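Local coordinates for envelope protein (White spot syndrome virus, PDB 7DDA) that forms part of the virion envelope and, through sulfate-binding sites in this C-terminal domain, probably binds heparin-like sulfated glycans, at residues A[38-43]-A[158-163]; A[126-131]-A[153-158]. All coordinates share one frame; numbering follows the deposited sequence.

Contact 1 (A[38-43]-A[158-163])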
loop_
_atom_site.group_PDB
_atom_site.type_symbol
_atom_site.label_atom_id
_atom_site.label_comp_id
_atom_site.label_asym_id
_atom_site.label_seq_id
_atom_site.Cartn_x
_atom_site.Cartn_y
_atom_site.Cartn_z
ATOM N N LYS A 38 -4.544 12.093 4.339
ATOM C CA LYS A 38 -4.760 12.769 3.069
ATOM C C LYS A 38 -4.344 14.235 3.197
ATOM O O LYS A 38 -4.878 14.966 4.043
ATOM C CB LYS A 38 -6.222 12.660 2.638
ATOM C CG LYS A 38 -6.526 13.484 1.396
ATOM C CD LYS A 38 -7.719 12.947 0.624
ATOM C CE LYS A 38 -9.017 13.544 1.090
ATOM N NZ LYS A 38 -9.210 14.880 0.483
ATOM N N ALA A 39 -3.405 14.665 2.353
ATOM C CA ALA A 39 -2.911 16.035 2.358
ATOM C C ALA A 39 -2.980 16.624 0.954
ATOM O O ALA A 39 -2.921 15.904 -0.044
ATOM C CB ALA A 39 -1.472 16.106 2.874
ATOM N N ASP A 40 -3.078 17.946 0.875
ATOM C CA ASP A 40 -3.248 18.602 -0.413
ATOM C C ASP A 40 -1.903 18.826 -1.104
ATOM O O ASP A 40 -0.952 19.305 -0.482
ATOM C CB ASP A 40 -3.970 19.929 -0.231
ATOM C CG ASP A 40 -4.284 20.579 -1.542
ATOM O OD1 ASP A 40 -5.313 20.209 -2.147
ATOM O OD2 ASP A 40 -3.467 21.425 -1.982
ATOM N N CYS A 41 -1.825 18.504 -2.399
ATOM C CA CYS A 41 -0.537 18.577 -3.090
ATOM C C CYS A 41 -0.052 20.001 -3.310
ATOM O O CYS A 41 1.140 20.200 -3.546
ATOM C CB CYS A 41 -0.594 17.875 -4.444
ATOM S SG CYS A 41 -0.486 16.093 -4.376
ATOM N N GLU A 42 -0.939 20.989 -3.266
ATOM C CA GLU A 42 -0.557 22.367 -3.539
ATOM C C GLU A 42 -0.219 23.142 -2.273
ATOM O O GLU A 42 0.797 23.836 -2.230
ATOM C CB GLU A 42 -1.679 23.079 -4.308
ATOM C CG GLU A 42 -1.350 24.495 -4.790
ATOM C CD GLU A 42 0.135 24.688 -5.125
ATOM O OE1 GLU A 42 0.646 23.979 -6.027
ATOM O OE2 GLU A 42 0.779 25.574 -4.506
ATOM N N THR A 43 -1.030 23.034 -1.233
ATOM C CA THR A 43 -0.752 23.754 -0.002
ATOM C C THR A 43 -0.002 22.916 1.023
ATOM O O THR A 43 0.628 23.481 1.926
ATOM C CB THR A 43 -2.067 24.247 0.603
ATOM O OG1 THR A 43 -2.859 23.124 1.025
ATOM C CG2 THR A 43 -2.839 25.055 -0.443
ATOM N N GLY A 158 -6.146 19.955 -7.416
ATOM C CA GLY A 158 -6.980 18.972 -6.768
ATOM C C GLY A 158 -6.283 17.694 -6.357
ATOM O O GLY A 158 -6.881 16.895 -5.632
ATOM N N ALA A 159 -5.042 17.481 -6.783
ATOM C CA ALA A 159 -4.355 16.232 -6.495
ATOM C C ALA A 159 -3.945 16.168 -5.024
ATOM O O ALA A 159 -3.611 17.182 -4.404
ATOM C CB ALA A 159 -3.131 16.087 -7.400
ATOM N N LYS A 160 -3.964 14.956 -4.467
ATOM C CA LYS A 160 -3.706 14.744 -3.050
ATOM C C LYS A 160 -2.510 13.827 -2.828
ATOM O O LYS A 160 -2.190 12.964 -3.656
ATOM C CB LYS A 160 -4.928 14.147 -2.333
ATOM C CG LYS A 160 -6.226 14.962 -2.459
ATOM C CD LYS A 160 -6.044 16.379 -1.942
ATOM C CE LYS A 160 -7.344 17.171 -1.957
ATOM N NZ LYS A 160 -7.145 18.508 -1.345
ATOM N N LEU A 161 -1.859 14.024 -1.688
ATOM C CA LEU A 161 -0.832 13.117 -1.189
ATOM C C LEU A 161 -1.455 12.258 -0.096
ATOM O O LEU A 161 -2.000 12.789 0.878
ATOM C CB LEU A 161 0.375 13.900 -0.662
ATOM C CG LEU A 161 1.566 13.137 -0.077
ATOM C CD1 LEU A 161 2.209 12.210 -1.104
ATOM C CD2 LEU A 161 2.592 14.122 0.458
ATOM N N ILE A 162 -1.419 10.942 -0.276
ATOM C CA ILE A 162 -1.914 10.004 0.725
ATOM C C ILE A 162 -0.701 9.341 1.362
ATOM O O ILE A 162 0.089 8.680 0.673
ATOM C CB ILE A 162 -2.869 8.965 0.119
ATOM C CG1 ILE A 162 -3.907 9.639 -0.790
ATOM C CG2 ILE A 162 -3.577 8.215 1.204
ATOM C CD1 ILE A 162 -4.837 10.620 -0.077
ATOM N N ILE A 163 -0.531 9.543 2.668
ATOM C CA ILE A 163 0.596 8.997 3.414
ATOM C C ILE A 163 0.076 7.939 4.377
ATOM O O ILE A 163 -0.895 8.175 5.110
ATOM C CB ILE A 163 1.361 10.084 4.185
ATOM C CG1 ILE A 163 1.633 11.302 3.317
ATOM C CG2 ILE A 163 2.647 9.526 4.738
ATOM C CD1 ILE A 163 2.063 12.513 4.156
HETATM O O HOH W 1 -3.993 19.721 -4.832
#

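Contact 2 (A[126-131]-A[153-158])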
loop_
_atom_site.group_PDB
_atom_site.type_symbol
_atom_site.label_atom_id
_atom_site.label_comp_id
_atom_site.label_asym_id
_atom_site.label_seq_id
_atom_site.Cartn_x
_atom_site.Cartn_y
_atom_site.Cartn_z
ATOM N N ALA A 126 0.232 12.674 -15.502
ATOM C CA ALA A 126 1.287 13.365 -14.779
ATOM C C ALA A 126 2.223 12.364 -14.111
ATOM O O ALA A 126 1.825 11.262 -13.742
ATOM C CB ALA A 126 0.692 14.308 -13.727
ATOM N N ASN A 127 3.481 12.750 -13.979
ATOM C CA ASN A 127 4.417 11.953 -13.204
ATOM C C ASN A 127 3.954 11.905 -11.754
ATOM O O ASN A 127 3.604 12.934 -11.174
ATOM C CB ASN A 127 5.806 12.570 -13.330
ATOM C CG ASN A 127 6.854 11.837 -12.542
ATOM O OD1 ASN A 127 6.603 10.802 -11.934
ATOM N ND2 ASN A 127 8.065 12.366 -12.573
ATOM N N THR A 128 3.906 10.706 -11.173
ATOM C CA THR A 128 3.497 10.563 -9.778
ATOM C C THR A 128 4.555 9.878 -8.923
ATOM O O THR A 128 4.258 9.486 -7.794
ATOM C CB THR A 128 2.158 9.815 -9.642
ATOM O OG1 THR A 128 2.217 8.560 -10.324
ATOM C CG2 THR A 128 1.002 10.641 -10.188
ATOM N N ASN A 129 5.775 9.732 -9.426
ATOM C CA ASN A 129 6.894 9.348 -8.579
ATOM C C ASN A 129 7.003 10.271 -7.363
ATOM O O ASN A 129 6.792 11.483 -7.452
ATOM C CB ASN A 129 8.190 9.397 -9.379
ATOM C CG ASN A 129 8.313 8.251 -10.360
ATOM O OD1 ASN A 129 7.577 7.275 -10.286
ATOM N ND2 ASN A 129 9.263 8.362 -11.282
ATOM N N ILE A 130 7.337 9.685 -6.221
ATOM C CA ILE A 130 7.566 10.415 -4.985
ATOM C C ILE A 130 8.984 10.134 -4.524
ATOM O O ILE A 130 9.373 8.974 -4.376
ATOM C CB ILE A 130 6.564 9.997 -3.901
ATOM C CG1 ILE A 130 5.143 10.242 -4.398
ATOM C CG2 ILE A 130 6.867 10.745 -2.606
ATOM C CD1 ILE A 130 4.115 9.794 -3.463
ATOM N N GLY A 131 9.756 11.195 -4.289
ATOM C CA GLY A 131 11.080 11.051 -3.710
ATOM C C GLY A 131 10.999 11.158 -2.199
ATOM O O GLY A 131 10.347 12.059 -1.665
ATOM N N PRO A 153 6.498 15.742 -7.889
ATOM C CA PRO A 153 6.335 16.619 -9.048
ATOM C C PRO A 153 5.106 17.485 -8.861
ATOM O O PRO A 153 4.146 17.087 -8.194
ATOM C CB PRO A 153 6.151 15.644 -10.218
ATOM C CG PRO A 153 6.515 14.290 -9.681
ATOM C CD PRO A 153 6.231 14.337 -8.219
ATOM N N LYS A 154 5.156 18.693 -9.431
ATOM C CA LYS A 154 3.969 19.533 -9.521
ATOM C C LYS A 154 2.808 18.738 -10.095
ATOM O O LYS A 154 2.954 18.049 -11.104
ATOM C CB LYS A 154 4.255 20.750 -10.398
ATOM C CG LYS A 154 3.096 21.721 -10.560
ATOM C CD LYS A 154 3.429 22.741 -11.663
ATOM C CE LYS A 154 4.055 22.049 -12.892
ATOM N NZ LYS A 154 4.907 22.913 -13.784
ATOM N N GLN A 155 1.659 18.837 -9.448
ATOM C CA GLN A 155 0.480 18.088 -9.836
ATOM C C GLN A 155 -0.619 18.992 -10.385
ATOM O O GLN A 155 -0.634 20.202 -10.134
ATOM C CB GLN A 155 -0.057 17.296 -8.635
ATOM C CG GLN A 155 0.968 16.350 -8.072
ATOM C CD GLN A 155 1.232 15.215 -9.013
ATOM O OE1 GLN A 155 0.322 14.725 -9.688
ATOM N NE2 GLN A 155 2.492 14.812 -9.106
ATOM N N PRO A 156 -1.555 18.436 -11.151
ATOM C CA PRO A 156 -2.747 19.206 -11.515
ATOM C C PRO A 156 -3.513 19.606 -10.268
ATOM O O PRO A 156 -3.382 18.999 -9.206
ATOM C CB PRO A 156 -3.561 18.228 -12.373
ATOM C CG PRO A 156 -2.569 17.238 -12.873
ATOM C CD PRO A 156 -1.561 17.094 -11.764
ATOM N N ALA A 157 -4.313 20.654 -10.404
ATOM C CA ALA A 157 -5.151 21.099 -9.301
ATOM C C ALA A 157 -5.954 19.936 -8.724
ATOM O O ALA A 157 -6.368 19.025 -9.440
ATOM C CB ALA A 157 -6.088 22.209 -9.778
ATOM N N GLY A 158 -6.146 19.955 -7.416
ATOM C CA GLY A 158 -6.980 18.972 -6.768
ATOM C C GLY A 158 -6.283 17.694 -6.357
ATOM O O GLY A 158 -6.881 16.895 -5.632
#

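Contact 1 (A[38-43]-A[158-163])
Lys-38 lays its aliphatic stem over the end of Ile-162, its CG 3.6 Å from Ile-162 CD1, and its CD meets the methylenes of Lys-160 on the same side. The stem starts anti to the backbone N (chi1 174°) and then bends at its last two torsions, which brings NZ beside Lys-160 CE. The two ammonium groups stay 4.6 Å apart, NZ of Lys-38 to NZ of Lys-160, and Asp-47 on the adjoining strand takes a salt bridge from Lys-160 and a long, weak ion pair from Lys-38, which probably offsets the like charges. Lys-160, bent at chi2 and extended beyond it, passes Ala-39 O and delivers NZ to Asp-40 OD1 at 2.6 Å, a salt bridge on the anti lone pair of that oxygen. The two backbones are central antiparallel neighbours in a four-stranded sheet, flanked by strands 46-52 and 110-120. Ala-39 and Leu-161 form the hydrogen-bonded pair, with Ala-39 N to Leu-161 O at 2.8 Å and Leu-161 N to Ala-39 O at 2.7 Å; their side chains point to the buried face, against Tyr-100 and Leu-98 of the second sheet. Past the last bridge the 38-43 chain turns away. Cys-41 N still reaches Ala-159 O at 3.0 Å, while Cys-41 SG lies 4.0 Å from Ala-159 CB and packs toward Ile-119 and Ile-152. At the turn Asp-40 OD2 accepts from Glu-42 N, above the carboxylate plane, an Asx turn, and also from Thr-43 N on its anti lone pair, which extends it to an Asx motif. A water donates to both Asp-40 OD1 and Ala-159 O, 2.6 Å from the latter, tying the carboxylate to the opposite backbone where the strands part.

Contact 2 (A[126-131]-A[153-158])
Gln-155 and Asn-127 make the hydrogen bond between these two loops: Gln-155 NE2 donates to Asn-127 O over 3.0 Å, with an N-H...O angle of 165°. The acceptor lies close to the amide plane of Gln-155, and the donor arrives nearly head-on to the carbonyl. The same NE2 also donates to Pro-153 O in its own loop, from well above that carbonyl's plane. With CG anti to the carbonyl carbon (chi1 -58°), a bend at chi2 (-70°) folds the chain so that NE2 reaches both carbonyls. Within the other loop, Asn-127 OD1 accepts from Asn-129 N at 2.8 Å, an Asx turn.

Van der Waals contact is made mostly by the Pro-153 ring, which lies against polar groups. Its CG sits 3.8 Å from the amide carbon CG of Asn-127, the two side chains crossing at about a right angle, and 3.5 Å from Asn-127 O, while its CD faces Asn-129 O. The apolar pair is Ala-126 CB with Pro-156 CD, at 4.1 Å; Ala-126 CB and Thr-128 CG2 also come up to Gln-155 OE1.

Polar groups of the 126-131 loop also serve the trimer. Asn-129 OD1 is hydrogen-bonded to Thr-128 OG1 of the third subunit, and Thr-128 OG1 to Asn-129 OD1 of the second subunit. One Gln-155 amide nitrogen thus donates to a carbonyl of each loop and ties the two together, while the Asx turn occupies Asn-127 OD1 and leaves its ND2 to bond Ile-124 O of the third subunit.

How the contacts relate
The centres of contacts 1 and 2 lie about 10 Å apart, on the same side of the chain's centre. Along the chain the order is 38-43, 126-131, 153-158, 158-163, so both segments of contact 2 fall between those of contact 1, and Gly-158 belongs to both. Contact 1 pairs two central strands of one four-stranded sheet; contact 2 joins the loops that connect the two sheets, the 126-131 loop leading into strand 131-135 and the 153-158 loop following strand 145-153. Leu-161 CD1 packs on Ile-130 CD1 at 3.9 Å, and Cys-41 SG on Gln-155 CG at 4.0 Å, linking the sheet pairing with loops that reach neighbouring subunits.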